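Local coordinates for 3-keto-5-aminohexanoate cleavage protein (Burkholderia xenovorans LB400, PDB 3E02) that probably cleaves 3-keto-5-aminohexanoate, a beta-keto acid, using a zinc ion bound in a TIM-barrel active site, at residues A46-L51 against P107-M112; R70-L75 against L83-G88; P194-C199 against G251-V256; D228-V233 against A299-K304. All blocks are in the same frame, centred on the assembly; numbering follows the deposited sequence.

Interaction 1 of 4, residues A46-L51 against P107-M112. With ZN (zinc ion), chain B.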
loop_
_atom_site.group_PDB
_atom_site.type_symbol
_atom_site.label_atom_id
_atom_site.label_comp_id
_atom_site.label_asym_id
_atom_site.label_seq_id
_atom_site.Cartn_x
_atom_site.Cartn_y
_atom_site.Cartn_z
ATOM N N ALA A 46 0.614 3.219 32.508
ATOM C CA ALA A 46 1.678 3.835 31.707
ATOM C C ALA A 46 3.072 3.383 32.187
ATOM O O ALA A 46 3.435 3.625 33.331
ATOM C CB ALA A 46 1.584 5.351 31.753
ATOM N N ALA A 47 3.813 2.701 31.315
ATOM C CA ALA A 47 5.198 2.273 31.586
ATOM C C ALA A 47 6.199 3.424 31.433
ATOM O O ALA A 47 7.288 3.388 32.040
ATOM C CB ALA A 47 5.601 1.108 30.650
HETATM N N MSE A 48 5.844 4.425 30.609
HETATM C CA MSE A 48 6.703 5.572 30.330
HETATM C C MSE A 48 5.888 6.876 30.337
HETATM O O MSE A 48 4.738 6.897 29.892
HETATM C CB MSE A 48 7.408 5.360 28.977
HETATM C CG MSE A 48 8.355 6.495 28.563
HETATM SE SE MSE A 48 9.764 5.928 27.338
HETATM C CE MSE A 48 8.733 5.537 25.846
ATOM N N LEU A 49 6.493 7.932 30.875
ATOM C CA LEU A 49 5.902 9.264 30.946
ATOM C C LEU A 49 6.753 10.198 30.115
ATOM O O LEU A 49 7.958 10.294 30.369
ATOM C CB LEU A 49 5.868 9.751 32.395
ATOM C CG LEU A 49 5.066 8.896 33.366
ATOM C CD1 LEU A 49 5.237 9.423 34.779
ATOM C CD2 LEU A 49 3.586 8.853 32.955
ATOM N N HIS A 50 6.144 10.830 29.102
ATOM C CA HIS A 50 6.806 11.805 28.232
ATOM C C HIS A 50 6.478 13.180 28.837
ATOM O O HIS A 50 5.310 13.557 28.963
ATOM C CB HIS A 50 6.359 11.643 26.786
ATOM C CG HIS A 50 6.817 12.737 25.891
ATOM N ND1 HIS A 50 8.100 12.825 25.401
ATOM C CD2 HIS A 50 6.159 13.816 25.423
ATOM C CE1 HIS A 50 8.205 13.909 24.654
ATOM N NE2 HIS A 50 7.036 14.519 24.638
ATOM N N LEU A 51 7.520 13.926 29.184
ATOM C CA LEU A 51 7.389 15.139 29.986
ATOM C C LEU A 51 7.907 16.442 29.392
ATOM O O LEU A 51 9.009 16.477 28.858
ATOM C CB LEU A 51 8.138 14.895 31.297
ATOM C CG LEU A 51 7.673 13.702 32.146
ATOM C CD1 LEU A 51 8.688 13.418 33.266
ATOM C CD2 LEU A 51 6.278 13.929 32.703
ATOM N N PRO A 107 18.476 11.623 31.546
ATOM C CA PRO A 107 17.396 10.655 31.658
ATOM C C PRO A 107 17.676 9.350 30.921
ATOM O O PRO A 107 18.573 9.278 30.085
ATOM C CB PRO A 107 16.223 11.384 30.996
ATOM C CG PRO A 107 16.876 12.162 29.919
ATOM C CD PRO A 107 18.163 12.640 30.523
ATOM N N GLU A 108 16.883 8.332 31.244
ATOM C CA GLU A 108 16.949 7.053 30.542
ATOM C C GLU A 108 16.492 7.197 29.091
ATOM O O GLU A 108 17.006 6.495 28.202
ATOM C CB GLU A 108 16.053 6.013 31.202
ATOM C CG GLU A 108 16.484 5.593 32.574
ATOM C CD GLU A 108 15.640 4.456 33.054
ATOM O OE1 GLU A 108 16.007 3.299 32.770
ATOM O OE2 GLU A 108 14.619 4.736 33.698
ATOM N N VAL A 109 15.510 8.081 28.873
ATOM C CA VAL A 109 14.952 8.331 27.555
ATOM C C VAL A 109 14.738 9.830 27.296
ATOM O O VAL A 109 14.422 10.589 28.209
ATOM C CB VAL A 109 13.607 7.560 27.350
ATOM C CG1 VAL A 109 13.015 7.831 25.959
ATOM C CG2 VAL A 109 13.806 6.046 27.572
ATOM N N ALA A 110 15.004 10.244 26.060
ATOM C CA ALA A 110 14.704 11.600 25.593
ATOM C C ALA A 110 14.055 11.505 24.229
ATOM O O ALA A 110 14.382 10.598 23.455
ATOM C CB ALA A 110 15.973 12.462 25.523
ATOM N N SER A 111 13.148 12.431 23.921
ATOM C CA SER A 111 12.535 12.467 22.592
ATOM C C SER A 111 13.579 13.024 21.620
ATOM O O SER A 111 14.482 13.756 22.032
ATOM C CB SER A 111 11.230 13.280 22.565
ATOM O OG SER A 111 11.452 14.635 22.859
HETATM N N MSE A 112 13.480 12.631 20.352
HETATM C CA MSE A 112 14.414 13.074 19.312
HETATM C C MSE A 112 13.620 13.249 18.028
HETATM O O MSE A 112 13.247 12.276 17.395
HETATM C CB MSE A 112 15.542 12.037 19.162
HETATM C CG MSE A 112 16.621 12.293 18.110
HETATM SE SE MSE A 112 17.623 13.916 18.386
HETATM C CE MSE A 112 18.228 13.678 20.285
HETATM ZN ZN ZN B . 6.348 16.203 23.462
HETATM O O HOH W 1 8.592 16.364 22.304
HETATM O O HOH W 2 6.336 14.944 21.395
HETATM O O HOH W 3 6.360 17.636 21.779
#

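Interaction 2 of 4, residues R70-L75 against L83-G88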
loop_
_atom_site.group_PDB
_atom_site.type_symbol
_atom_site.label_atom_id
_atom_site.label_comp_id
_atom_site.label_asym_id
_atom_site.label_seq_id
_atom_site.Cartn_x
_atom_site.Cartn_y
_atom_site.Cartn_z
ATOM N N ARG A 70 11.595 20.201 39.773
ATOM C CA ARG A 70 10.446 20.282 40.688
ATOM C C ARG A 70 9.418 19.156 40.463
ATOM O O ARG A 70 8.465 19.045 41.241
ATOM C CB ARG A 70 9.805 21.665 40.641
ATOM C CG ARG A 70 10.703 22.740 41.258
ATOM C CD ARG A 70 10.320 24.161 40.865
ATOM N NE ARG A 70 8.941 24.506 41.205
ATOM C CZ ARG A 70 8.355 25.673 40.938
ATOM N NH1 ARG A 70 9.014 26.655 40.311
ATOM N NH2 ARG A 70 7.080 25.850 41.290
ATOM N N PHE A 71 9.588 18.345 39.408
ATOM C CA PHE A 71 8.762 17.137 39.216
ATOM C C PHE A 71 9.506 15.810 38.973
ATOM O O PHE A 71 8.959 14.757 39.324
ATOM C CB PHE A 71 7.623 17.342 38.201
ATOM C CG PHE A 71 8.043 17.780 36.818
ATOM C CD1 PHE A 71 8.496 16.851 35.876
ATOM C CD2 PHE A 71 7.866 19.106 36.406
ATOM C CE1 PHE A 71 8.824 17.249 34.561
ATOM C CE2 PHE A 71 8.181 19.515 35.091
ATOM C CZ PHE A 71 8.662 18.588 34.171
ATOM N N LEU A 72 10.718 15.836 38.407
ATOM C CA LEU A 72 11.467 14.585 38.143
ATOM C C LEU A 72 11.793 13.749 39.398
ATOM O O LEU A 72 11.414 12.564 39.444
ATOM C CB LEU A 72 12.710 14.827 37.260
ATOM C CG LEU A 72 12.456 15.256 35.811
ATOM C CD1 LEU A 72 13.768 15.596 35.108
ATOM C CD2 LEU A 72 11.678 14.207 35.022
ATOM N N PRO A 73 12.459 14.347 40.428
ATOM C CA PRO A 73 12.708 13.574 41.660
ATOM C C PRO A 73 11.420 13.040 42.307
ATOM O O PRO A 73 11.393 11.902 42.776
ATOM C CB PRO A 73 13.387 14.586 42.602
ATOM C CG PRO A 73 13.765 15.724 41.794
ATOM C CD PRO A 73 13.002 15.716 40.523
ATOM N N GLN A 74 10.356 13.842 42.263
ATOM C CA GLN A 74 9.069 13.492 42.867
ATOM C C GLN A 74 8.439 12.314 42.133
ATOM O O GLN A 74 7.922 11.397 42.768
ATOM C CB GLN A 74 8.103 14.687 42.870
ATOM C CG GLN A 74 8.522 15.902 43.727
ATOM C CD GLN A 74 9.653 16.747 43.153
ATOM O OE1 GLN A 74 10.098 16.539 42.027
ATOM N NE2 GLN A 74 10.140 17.694 43.941
ATOM N N LEU A 75 8.488 12.335 40.800
ATOM C CA LEU A 75 7.983 11.210 39.998
ATOM C C LEU A 75 8.793 9.949 40.252
ATOM O O LEU A 75 8.213 8.880 40.439
ATOM C CB LEU A 75 7.964 11.539 38.493
ATOM C CG LEU A 75 6.827 12.448 38.036
ATOM C CD1 LEU A 75 7.067 12.947 36.601
ATOM C CD2 LEU A 75 5.489 11.712 38.149
ATOM N N LEU A 83 11.055 7.904 32.792
ATOM C CA LEU A 83 10.822 9.334 32.584
ATOM C C LEU A 83 11.532 9.746 31.303
ATOM O O LEU A 83 12.743 9.688 31.222
ATOM C CB LEU A 83 11.237 10.149 33.804
ATOM C CG LEU A 83 10.629 9.640 35.122
ATOM C CD1 LEU A 83 10.986 10.567 36.296
ATOM C CD2 LEU A 83 9.109 9.434 35.035
ATOM N N ASN A 84 10.726 10.130 30.311
ATOM C CA ASN A 84 11.141 10.524 28.971
ATOM C C ASN A 84 11.052 12.063 28.925
ATOM O O ASN A 84 9.956 12.631 29.125
ATOM C CB ASN A 84 10.219 9.774 27.981
ATOM C CG ASN A 84 10.297 10.237 26.543
ATOM O OD1 ASN A 84 10.868 11.263 26.202
ATOM N ND2 ASN A 84 9.667 9.453 25.678
ATOM N N ILE A 85 12.201 12.706 28.670
ATOM C CA ILE A 85 12.316 14.169 28.617
ATOM C C ILE A 85 12.284 14.685 27.175
ATOM O O ILE A 85 13.009 14.181 26.289
ATOM C CB ILE A 85 13.629 14.681 29.297
ATOM C CG1 ILE A 85 13.797 14.104 30.714
ATOM C CG2 ILE A 85 13.665 16.222 29.337
ATOM C CD1 ILE A 85 12.634 14.378 31.667
ATOM N N THR A 86 11.456 15.704 26.942
ATOM C CA THR A 86 11.357 16.304 25.633
ATOM C C THR A 86 12.627 17.094 25.293
ATOM O O THR A 86 13.248 17.713 26.168
ATOM C CB THR A 86 10.146 17.272 25.502
ATOM O OG1 THR A 86 10.079 17.755 24.157
ATOM C CG2 THR A 86 10.255 18.462 26.463
ATOM N N THR A 87 13.046 16.976 24.039
ATOM C CA THR A 87 14.071 17.846 23.468
ATOM C C THR A 87 13.401 18.706 22.372
ATOM O O THR A 87 14.104 19.349 21.618
ATOM C CB THR A 87 15.266 17.079 22.894
ATOM O OG1 THR A 87 14.851 16.343 21.750
ATOM C CG2 THR A 87 15.882 16.146 23.938
ATOM N N GLY A 88 12.063 18.670 22.291
ATOM C CA GLY A 88 11.251 19.479 21.380
ATOM C C GLY A 88 10.873 20.738 22.143
ATOM O O GLY A 88 11.107 21.849 21.676
#

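Interaction 3 of 4, residues P194-C199 against G251-V256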
loop_
_atom_site.group_PDB
_atom_site.type_symbol
_atom_site.label_atom_id
_atom_site.label_comp_id
_atom_site.label_asym_id
_atom_site.label_seq_id
_atom_site.Cartn_x
_atom_site.Cartn_y
_atom_site.Cartn_z
ATOM N N PRO A 194 17.943 -1.397 19.983
ATOM C CA PRO A 194 16.681 -1.245 19.255
ATOM C C PRO A 194 16.300 0.224 19.064
ATOM O O PRO A 194 16.593 1.053 19.937
ATOM C CB PRO A 194 15.674 -1.934 20.176
ATOM C CG PRO A 194 16.212 -1.707 21.507
ATOM C CD PRO A 194 17.700 -1.799 21.379
ATOM N N PHE A 195 15.648 0.532 17.946
ATOM C CA PHE A 195 15.208 1.889 17.653
ATOM C C PHE A 195 13.752 1.980 18.029
ATOM O O PHE A 195 12.943 1.226 17.508
ATOM C CB PHE A 195 15.388 2.234 16.175
ATOM C CG PHE A 195 16.747 1.877 15.657
ATOM C CD1 PHE A 195 17.876 2.503 16.183
ATOM C CD2 PHE A 195 16.907 0.878 14.693
ATOM C CE1 PHE A 195 19.158 2.165 15.735
ATOM C CE2 PHE A 195 18.195 0.523 14.236
ATOM C CZ PHE A 195 19.316 1.167 14.760
ATOM N N PHE A 196 13.419 2.888 18.935
ATOM C CA PHE A 196 12.036 3.092 19.350
ATOM C C PHE A 196 11.499 4.209 18.450
ATOM O O PHE A 196 11.797 5.388 18.694
ATOM C CB PHE A 196 11.974 3.423 20.842
ATOM C CG PHE A 196 10.584 3.398 21.402
ATOM C CD1 PHE A 196 9.892 2.199 21.510
ATOM C CD2 PHE A 196 9.960 4.563 21.827
ATOM C CE1 PHE A 196 8.594 2.164 22.027
ATOM C CE2 PHE A 196 8.661 4.531 22.351
ATOM C CZ PHE A 196 7.988 3.326 22.446
ATOM N N LEU A 197 10.768 3.807 17.398
ATOM C CA LEU A 197 10.196 4.711 16.391
ATOM C C LEU A 197 8.789 5.125 16.761
ATOM O O LEU A 197 7.898 4.265 16.809
ATOM C CB LEU A 197 10.107 4.037 15.006
ATOM C CG LEU A 197 11.313 3.483 14.285
ATOM C CD1 LEU A 197 10.904 3.056 12.879
ATOM C CD2 LEU A 197 12.380 4.526 14.219
ATOM N N GLN A 198 8.582 6.422 16.994
ATOM C CA GLN A 198 7.278 6.981 17.333
ATOM C C GLN A 198 6.739 7.732 16.096
ATOM O O GLN A 198 7.219 8.838 15.787
ATOM C CB GLN A 198 7.421 7.928 18.533
ATOM C CG GLN A 198 6.099 8.464 19.132
ATOM C CD GLN A 198 5.360 7.424 19.926
ATOM O OE1 GLN A 198 4.278 7.010 19.565
ATOM N NE2 GLN A 198 5.969 6.962 20.996
ATOM N N CYS A 199 5.757 7.147 15.405
ATOM C CA CYS A 199 5.140 7.782 14.238
ATOM C C CYS A 199 4.044 8.729 14.731
ATOM O O CYS A 199 3.209 8.336 15.547
ATOM C CB CYS A 199 4.600 6.745 13.278
ATOM S SG CYS A 199 5.939 5.689 12.648
ATOM N N GLY A 251 1.022 -4.862 16.095
ATOM C CA GLY A 251 2.149 -5.355 16.892
ATOM C C GLY A 251 3.004 -4.241 17.453
ATOM O O GLY A 251 4.118 -4.500 17.913
ATOM N N GLY A 252 2.464 -3.008 17.448
ATOM C CA GLY A 252 3.141 -1.828 17.936
ATOM C C GLY A 252 2.748 -1.406 19.333
ATOM O O GLY A 252 1.947 -2.074 20.029
ATOM N N ASN A 253 3.326 -0.280 19.730
ATOM C CA ASN A 253 3.149 0.324 21.039
ATOM C C ASN A 253 2.291 1.588 20.922
ATOM O O ASN A 253 1.986 2.048 19.811
ATOM C CB ASN A 253 4.524 0.586 21.644
ATOM C CG ASN A 253 5.333 -0.693 21.778
ATOM O OD1 ASN A 253 5.125 -1.462 22.709
ATOM N ND2 ASN A 253 6.241 -0.935 20.827
ATOM N N VAL A 254 1.900 2.137 22.070
ATOM C CA VAL A 254 0.903 3.202 22.100
ATOM C C VAL A 254 1.315 4.379 22.961
ATOM O O VAL A 254 1.938 4.214 24.012
ATOM C CB VAL A 254 -0.490 2.664 22.586
ATOM C CG1 VAL A 254 -0.961 1.472 21.711
ATOM C CG2 VAL A 254 -0.480 2.271 24.049
ATOM N N ARG A 255 0.973 5.569 22.478
ATOM C CA ARG A 255 1.151 6.808 23.215
ATOM C C ARG A 255 -0.191 7.530 23.298
ATOM O O ARG A 255 -0.828 7.760 22.271
ATOM C CB ARG A 255 2.190 7.704 22.557
ATOM C CG ARG A 255 2.157 9.139 23.072
ATOM C CD ARG A 255 3.421 9.894 22.745
ATOM N NE ARG A 255 3.148 11.322 22.678
ATOM C CZ ARG A 255 4.057 12.271 22.498
ATOM N NH1 ARG A 255 5.359 11.996 22.473
ATOM N NH2 ARG A 255 3.646 13.521 22.387
ATOM N N VAL A 256 -0.601 7.856 24.524
ATOM C CA VAL A 256 -1.812 8.653 24.784
ATOM C C VAL A 256 -1.360 9.789 25.691
ATOM O O VAL A 256 -0.160 9.909 25.974
ATOM C CB VAL A 256 -2.978 7.817 25.390
ATOM C CG1 VAL A 256 -3.421 6.706 24.404
ATOM C CG2 VAL A 256 -2.601 7.234 26.749
#

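Interaction 4 of 4, residues D228-V233 against A299-K304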
loop_
_atom_site.group_PDB
_atom_site.type_symbol
_atom_site.label_atom_id
_atom_site.label_comp_id
_atom_site.label_asym_id
_atom_site.label_seq_id
_atom_site.Cartn_x
_atom_site.Cartn_y
_atom_site.Cartn_z
ATOM N N ASP A 228 15.187 -4.518 13.843
ATOM C CA ASP A 228 15.876 -3.656 14.800
ATOM C C ASP A 228 15.042 -2.526 15.400
ATOM O O ASP A 228 15.614 -1.700 16.096
ATOM C CB ASP A 228 17.150 -3.070 14.145
ATOM C CG ASP A 228 18.188 -4.129 13.810
ATOM O OD1 ASP A 228 18.214 -5.188 14.469
ATOM O OD2 ASP A 228 19.014 -3.877 12.913
ATOM N N TYR A 229 13.720 -2.483 15.176
ATOM C CA TYR A 229 12.908 -1.381 15.709
ATOM C C TYR A 229 11.593 -1.792 16.374
ATOM O O TYR A 229 11.033 -2.841 16.072
ATOM C CB TYR A 229 12.624 -0.337 14.607
ATOM C CG TYR A 229 11.456 -0.639 13.701
ATOM C CD1 TYR A 229 11.595 -1.484 12.596
ATOM C CD2 TYR A 229 10.196 -0.070 13.939
ATOM C CE1 TYR A 229 10.521 -1.772 11.765
ATOM C CE2 TYR A 229 9.114 -0.345 13.113
ATOM C CZ TYR A 229 9.276 -1.191 12.023
ATOM O OH TYR A 229 8.204 -1.458 11.220
ATOM N N TYR A 230 11.118 -0.918 17.266
ATOM C CA TYR A 230 9.784 -1.021 17.859
ATOM C C TYR A 230 8.978 0.124 17.288
ATOM O O TYR A 230 9.491 1.245 17.188
ATOM C CB TYR A 230 9.798 -0.850 19.362
ATOM C CG TYR A 230 10.318 -2.029 20.084
ATOM C CD1 TYR A 230 9.539 -3.187 20.209
ATOM C CD2 TYR A 230 11.577 -2.002 20.684
ATOM C CE1 TYR A 230 10.016 -4.288 20.894
ATOM C CE2 TYR A 230 12.052 -3.090 21.362
ATOM C CZ TYR A 230 11.279 -4.223 21.473
ATOM O OH TYR A 230 11.791 -5.292 22.149
ATOM N N LEU A 231 7.731 -0.165 16.923
ATOM C CA LEU A 231 6.789 0.832 16.420
ATOM C C LEU A 231 6.016 1.384 17.611
ATOM O O LEU A 231 5.607 0.618 18.491
ATOM C CB LEU A 231 5.784 0.191 15.451
ATOM C CG LEU A 231 4.648 1.048 14.875
ATOM C CD1 LEU A 231 5.220 2.180 14.015
ATOM C CD2 LEU A 231 3.636 0.197 14.112
ATOM N N SER A 232 5.873 2.713 17.659
ATOM C CA SER A 232 4.959 3.377 18.581
ATOM C C SER A 232 4.186 4.402 17.743
ATOM O O SER A 232 4.655 4.852 16.670
ATOM C CB SER A 232 5.672 3.994 19.779
ATOM O OG SER A 232 4.721 4.456 20.739
ATOM N N VAL A 233 2.994 4.753 18.209
ATOM C CA VAL A 233 2.119 5.662 17.486
ATOM C C VAL A 233 1.431 6.659 18.431
ATOM O O VAL A 233 1.050 6.303 19.551
ATOM C CB VAL A 233 1.018 4.872 16.697
ATOM C CG1 VAL A 233 -0.062 5.782 16.145
ATOM C CG2 VAL A 233 1.633 4.009 15.559
ATOM N N ALA A 299 13.787 -3.152 29.550
ATOM C CA ALA A 299 14.430 -4.290 28.889
ATOM C C ALA A 299 14.204 -4.237 27.380
ATOM O O ALA A 299 15.105 -4.570 26.621
ATOM C CB ALA A 299 13.927 -5.622 29.471
HETATM N N MSE A 300 13.011 -3.818 26.948
HETATM C CA MSE A 300 12.712 -3.675 25.517
HETATM C C MSE A 300 13.563 -2.568 24.888
HETATM O O MSE A 300 14.215 -2.794 23.879
HETATM C CB MSE A 300 11.217 -3.387 25.275
HETATM C CG MSE A 300 10.317 -4.585 25.541
HETATM SE SE MSE A 300 8.452 -4.083 25.701
HETATM C CE MSE A 300 8.070 -3.537 23.909
ATOM N N LEU A 301 13.570 -1.394 25.509
ATOM C CA LEU A 301 14.325 -0.239 25.002
ATOM C C LEU A 301 15.829 -0.259 25.311
ATOM O O LEU A 301 16.575 0.544 24.730
ATOM C CB LEU A 301 13.709 1.060 25.514
ATOM C CG LEU A 301 12.233 1.273 25.169
ATOM C CD1 LEU A 301 11.736 2.600 25.716
ATOM C CD2 LEU A 301 12.023 1.211 23.697
ATOM N N LYS A 302 16.252 -1.156 26.208
ATOM C CA LYS A 302 17.649 -1.308 26.639
ATOM C C LYS A 302 18.151 -0.006 27.268
ATOM O O LYS A 302 19.185 0.527 26.895
ATOM C CB LYS A 302 18.553 -1.778 25.486
ATOM C CG LYS A 302 18.170 -3.091 24.822
ATOM C CD LYS A 302 18.377 -4.279 25.737
ATOM C CE LYS A 302 18.076 -5.599 25.023
ATOM N NZ LYS A 302 18.996 -5.829 23.855
ATOM N N THR A 303 17.398 0.498 28.236
ATOM C CA THR A 303 17.753 1.734 28.935
ATOM C C THR A 303 18.824 1.467 29.988
ATOM O O THR A 303 19.043 0.325 30.388
ATOM C CB THR A 303 16.537 2.399 29.601
ATOM O OG1 THR A 303 16.006 1.530 30.605
ATOM C CG2 THR A 303 15.457 2.740 28.550
ATOM N N LYS A 304 19.452 2.542 30.449
ATOM C CA LYS A 304 20.545 2.468 31.425
ATOM C C LYS A 304 20.120 2.149 32.874
ATOM O O LYS A 304 20.977 1.824 33.689
ATOM C CB LYS A 304 21.392 3.754 31.400
ATOM C CG LYS A 304 20.688 5.041 31.853
ATOM C CD LYS A 304 21.643 6.220 31.853
ATOM C CE LYS A 304 20.929 7.491 32.269
ATOM N NZ LYS A 304 21.853 8.662 32.335
HETATM O O HOH W 4 15.035 -5.120 22.849
#

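Interaction 1 of 4, residues A46-L51 against P107-M112
Ser111 approaches the imidazole of His50 at its edge. Ser111 CB lies 3.7 Å from His50 CE1, near the plane of the ring, and Ser111 OG sits in that plane too. The neighbouring ring atom, His50 NE2, bonds the zinc ion at 2.2 Å. Three waters, His52 and Glu259 complete the metal site. One of those waters, 2.5 Å from the zinc, also makes a weak hydrogen bond of 3.4 Å to Ser111 OG, which places the serine in the second shell of the metal. His50 CG is anti to the backbone N (chi1 170°), and this carries the ring tip toward Ser111 although the side chain does not start out in that direction. On its other nitrogen, ND1, the ring has a weak hydrogen bond to Asn84 OD1, a restraint on its rotation.

The two strands are not neighbours in the TIM barrel: strand 82-85 runs between them, parallel to both, so they meet through side chains in the barrel interior. One step deeper, the selenium of selenomethionine Met48 rests on the fork of Val109, with Met48 SE 4.0 Å from Val109 CG1 and 4.1 Å from Val109 CG2. The two side chains cross at about a right angle. Met48 runs out extended and then bends at chi3 (67°), its end packing on Phe196. Asn84, from the intervening strand, touches both Met48 and Val109.

Interaction 2 of 4, residues R70-L75 against L83-G88
In the layer between the barrel wall and its outer helices, Leu72 of helix 72-78 packs against Leu83 and Ile85 of strand 82-85. Leu72 and Leu83 slide past each other in opposite directions, with Leu72 CD2 3.9 Å from Leu83 CD1. The same Leu83 methyl lies 3.8 Å from the backbone oxygen Leu72 O and 3.9 Å from Leu75 CB, so it sits against the first turn of the helix, touching residues three apart. Leu72 and Ile85 instead meet tip to tip. Leu72 carries its CG opposite the carbonyl carbon (chi1 -67°), and both its methyls meet Ile85 CD1. The closer approach, from Leu72 CD2 at 3.5 Å, is tighter than usual, but Ile85 has two conformers and the closeness is doubtful.

Helix 72-78 belongs to the beta-alpha-beta crossover that joins strand 48-54 to its parallel neighbour 82-85, and Leu51 of the first strand touches both Leu72 and Leu75. Phe71 occupies the N-cap position, and its carbonyl O takes the 2.9 Å bond from Leu75 N that opens the helix. Past the end of the strand, Thr86 OG1 accepts from Gly88 N at 2.9 Å, an ST turn, and from Gly89 N as well. The C-terminal residue Phe311 covers Leu72 and Leu83.

Interaction 3 of 4, residues P194-C199 against G251-V256
Asn253 ND2, which lies 4.1 Å from Phe196 CE1, donates a hydrogen bond to Leu231 O and a weaker one to Ser5 OG. Its partner atom OD1 accepts from Ile9 N, so both ends of the amide are engaged and the group is fixed in its rotation. Against the ring of Phe196 the approach is oblique, with ring and amide planes 46° apart; this is van der Waals packing. Phe196 CG stands anti to its own backbone N (chi1 -169°), which carries the ring across toward Asn253.

Two residues further along each strand, Gln198 and Arg255 cross at about a right angle. Here Gln198 OE1 comes to 3.7 Å from Arg255 CB, touching the aliphatic root of the arginine and not its charged end. Gln198 was built in two conformers, so the exact distance is doubtful. Its NE2 has weak hydrogen bonds to Ser232 OG and Glu170 OE2 in the conformer described. Arg255 runs on extended from CG to NE and is held in place by a salt bridge from NE to Asp260, while its NH1 and NH2 have long, weak ion pairs with Glu170 and Glu259.

Before strand 253-256, Gly251 closes the preceding helix in a Schellman motif. Strand 229-235 separates the two segments and runs parallel to both, so this is the next-but-one strand contact of a TIM-barrel interior, with Arg255 reaching toward the zinc site.

Interaction 4 of 4, residues D228-V233 against A299-K304
Tyr230 and selenomethionine Met300 cross at about a right angle, and the helix residue meets the phenol at several points. Its backbone oxygen comes in at the ring edge, near the plane, with Met300 O 3.3 Å from Tyr230 CE2. Its first side-chain carbon lies by the hydroxyl, Met300 CB being 3.7 Å from Tyr230 OH. The chain then bends at chi3 (68°), which brings the terminal methyl back to the ring: Met300 CE is 3.7 Å from Tyr230 CE1. Root and tip of Met300 thus both press on one tyrosine, and the contact is mainly apolar.

A water joins the polar atoms. It lies in the plane of the ring at its edge, donates to Met300 O at 2.7 Å and has a weak 3.3 Å hydrogen bond to Tyr230 OH. Leu301 adds a looser touch, its CD2 4.4 Å from Tyr230 CD2 in an oblique approach, and packs further on Phe196. Met300 also lies against Ile9 and Asn253.

Helix 294-301 finishes here: Lys302 leaves it with positive phi (60°), and its carbonyl O accepts from Arg168 NH1. Tyr230 stands near the start of strand 229-235; Phe196 and Asn253, which the helix end also touches, likewise stand near the starts of strands 195-201 and 253-256. The helix end therefore covers the N-terminal mouth of the TIM barrel, away from the zinc.

In the fold
All four contacts involve the same barrel sheet. Interactions 1 and 3 lie buried inside it, each joining next-but-one strands, and they meet where Met48 packs on Phe196 and where Arg255 comes alongside the His50 ring. Interaction 1 includes a zinc ligand; in interaction 3 polar side chains pack without bonding each other, their polar groups being held by residues outside the two segments. Interaction 2 is buried too, but purely aliphatic and on the outer face, its strand lying between those of interaction 1. Interaction 4, the least buried, sets a helix end and a water on the strand between those of interaction 3; it reaches interaction 1 through the Glu108–Thr303 hydrogen bond.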